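Long-range contact in cytosolic phospholipase A2 delta (Homo sapiens, PDB 5IZ5), which hydrolyses glycerophospholipids at the sn-2 position in a calcium-dependent manner, preferring linoleic acid there, and carries an N-terminal C2 domain beside its catalytic domain: residues 532-537 with 649-654. The protein carries 3 engineered substitutions. Sequence-based numbering, arbitrary orientation.
Sequences SNIFSL and LVDAAY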
loop_
_atom_site.group_PDB
_atom_site.type_symbol
_atom_site.label_atom_id
_atom_site.label_comp_id
_atom_site.label_asym_id
_atom_site.label_seq_id
_atom_site.Cartn_x
_atom_site.Cartn_y
_atom_site.Cartn_z
ATOM N N SER B 532 -11.278 -3.563 2.507
ATOM C CA SER B 532 -12.139 -4.007 3.589
ATOM C C SER B 532 -11.694 -5.353 4.175
ATOM O O SER B 532 -12.541 -6.117 4.659
ATOM C CB SER B 532 -13.592 -4.085 3.101
ATOM O OG SER B 532 -13.764 -5.062 2.086
ATOM N N ASN B 533 -10.387 -5.650 4.132
ATOM C CA ASN B 533 -9.901 -6.962 4.621
ATOM C C ASN B 533 -9.895 -7.174 6.143
ATOM O O ASN B 533 -9.445 -8.212 6.627
ATOM C CB ASN B 533 -8.566 -7.406 3.974
ATOM C CG ASN B 533 -7.349 -6.618 4.437
ATOM O OD1 ASN B 533 -7.385 -5.859 5.401
ATOM N ND2 ASN B 533 -6.236 -6.816 3.725
ATOM N N ILE B 534 -10.434 -6.217 6.896
ATOM C CA ILE B 534 -10.809 -6.489 8.286
ATOM C C ILE B 534 -11.715 -7.730 8.312
ATOM O O ILE B 534 -11.678 -8.523 9.248
ATOM C CB ILE B 534 -11.507 -5.280 8.967
ATOM C CG1 ILE B 534 -11.622 -5.497 10.479
ATOM C CG2 ILE B 534 -12.889 -5.029 8.373
ATOM C CD1 ILE B 534 -10.319 -5.289 11.220
ATOM N N PHE B 535 -12.496 -7.913 7.251
ATOM C CA PHE B 535 -13.380 -9.071 7.156
ATOM C C PHE B 535 -12.647 -10.401 6.980
ATOM O O PHE B 535 -13.201 -11.443 7.323
ATOM C CB PHE B 535 -14.414 -8.901 6.048
ATOM C CG PHE B 535 -15.515 -7.937 6.385
ATOM C CD1 PHE B 535 -16.760 -8.369 6.843
ATOM C CD2 PHE B 535 -15.301 -6.588 6.239
ATOM C CE1 PHE B 535 -17.756 -7.452 7.148
ATOM C CE2 PHE B 535 -16.283 -5.668 6.545
ATOM C CZ PHE B 535 -17.515 -6.099 7.002
ATOM N N SER B 536 -11.427 -10.373 6.438
ATOM C CA SER B 536 -10.563 -11.553 6.397
ATOM C C SER B 536 -10.230 -12.011 7.804
ATOM O O SER B 536 -10.206 -13.204 8.083
ATOM C CB SER B 536 -9.257 -11.278 5.641
ATOM O OG SER B 536 -9.523 -10.887 4.312
ATOM N N LEU B 537 -9.967 -11.062 8.693
ATOM C CA LEU B 537 -9.697 -11.415 10.072
ATOM C C LEU B 537 -10.959 -11.895 10.782
ATOM O O LEU B 537 -10.895 -12.821 11.581
ATOM C CB LEU B 537 -9.070 -10.233 10.808
ATOM C CG LEU B 537 -8.916 -10.285 12.332
ATOM C CD1 LEU B 537 -7.830 -9.316 12.765
ATOM C CD2 LEU B 537 -10.212 -9.953 13.067
ATOM N N LEU B 649 -0.798 -5.504 2.358
ATOM C CA LEU B 649 -1.754 -4.411 2.416
ATOM C C LEU B 649 -2.957 -4.762 3.281
ATOM O O LEU B 649 -3.580 -5.818 3.130
ATOM C CB LEU B 649 -2.206 -4.017 1.007
ATOM C CG LEU B 649 -1.100 -3.414 0.132
ATOM C CD1 LEU B 649 -1.608 -3.189 -1.277
ATOM C CD2 LEU B 649 -0.585 -2.105 0.699
ATOM N N VAL B 650 -3.277 -3.843 4.180
ATOM C CA VAL B 650 -4.244 -4.064 5.221
ATOM C C VAL B 650 -5.306 -2.954 5.214
ATOM O O VAL B 650 -5.047 -1.841 4.783
ATOM C CB VAL B 650 -3.461 -4.214 6.550
ATOM C CG1 VAL B 650 -4.032 -3.383 7.672
ATOM C CG2 VAL B 650 -3.375 -5.681 6.922
ATOM N N ASP B 651 -6.518 -3.308 5.630
ATOM C CA ASP B 651 -7.619 -2.361 5.870
ATOM C C ASP B 651 -7.185 -1.323 6.909
ATOM O O ASP B 651 -6.612 -1.698 7.921
ATOM C CB ASP B 651 -8.816 -3.195 6.355
ATOM C CG ASP B 651 -10.075 -2.389 6.576
ATOM O OD1 ASP B 651 -9.982 -1.184 6.874
ATOM O OD2 ASP B 651 -11.169 -2.992 6.475
ATOM N N ALA B 652 -7.429 -0.031 6.656
ATOM C CA ALA B 652 -7.105 1.035 7.636
ATOM C C ALA B 652 -7.756 0.810 9.005
ATOM O O ALA B 652 -7.218 1.222 10.034
ATOM C CB ALA B 652 -7.511 2.401 7.101
ATOM N N ALA B 653 -8.909 0.148 9.006
ATOM C CA ALA B 653 -9.620 -0.186 10.238
ATOM C C ALA B 653 -8.813 -1.048 11.230
ATOM O O ALA B 653 -9.197 -1.148 12.388
ATOM C CB ALA B 653 -10.945 -0.861 9.903
ATOM N N TYR B 654 -7.719 -1.676 10.791
ATOM C CA TYR B 654 -6.805 -2.371 11.720
ATOM C C TYR B 654 -6.036 -1.417 12.638
ATOM O O TYR B 654 -5.541 -1.828 13.690
ATOM C CB TYR B 654 -5.769 -3.216 10.974
ATOM C CG TYR B 654 -6.276 -4.530 10.432
ATOM C CD1 TYR B 654 -6.923 -4.592 9.214
ATOM C CD2 TYR B 654 -6.091 -5.717 11.134
ATOM C CE1 TYR B 654 -7.380 -5.795 8.707
ATOM C CE2 TYR B 654 -6.546 -6.929 10.634
ATOM C CZ TYR B 654 -7.189 -6.964 9.414
ATOM O OH TYR B 654 -7.660 -8.154 8.891
#
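Ile534 lays its CD1 methyl over one face of the Tyr654 ring, 3.8 Å from the centroid and only 8° off the normal, a CH-pi contact made nearly over the ring centre. At the edge of that ring, in its plane, sit Asn533 O and Asp651 O, and to the former Tyr654 OH donates a hydrogen bond of 2.9 Å. Ser536 N reaches the same carbonyl oxygen from the opposite face of its plane, which gives Asn533 O two donors. Leu537 CD1 comes within 3.4 Å of Tyr654 CE2, while His603 meets the ring edge-to-face. A phenylalanine in place of Tyr654 would probably cost Asn533 O its bond from the hydroxyl, and with it a link between the start of helix 534-543 and the loop of Asp651.

The flat amide of Asn533 offers a second illustration, of how one amide can bridge two backbone groups. Its CG is set between the backbone N and the carbonyl carbon (chi1 72°). Asp651 N donates to OD1 at 2.7 Å from above the carbonyl plane, whereas ND2 donates to Leu649 O at 2.9 Å, nearly in the amide plane. The chain entering Asp651 is thereby gripped at two points. The carboxylate itself is steered by an Asx turn, Asp651 OD1 taking Ala653 N at 2.7 Å. Asp651 OD2 hydrogen-bonds Ser365 OG, and Ile534 N adds a weak bond to it. Second-shell residues thus probably hold Asp651, the likely proton acceptor, beside the nucleophile Ser365, consistent with the Ser-Asp catalytic dyad of patatin-like cytosolic phospholipases A2.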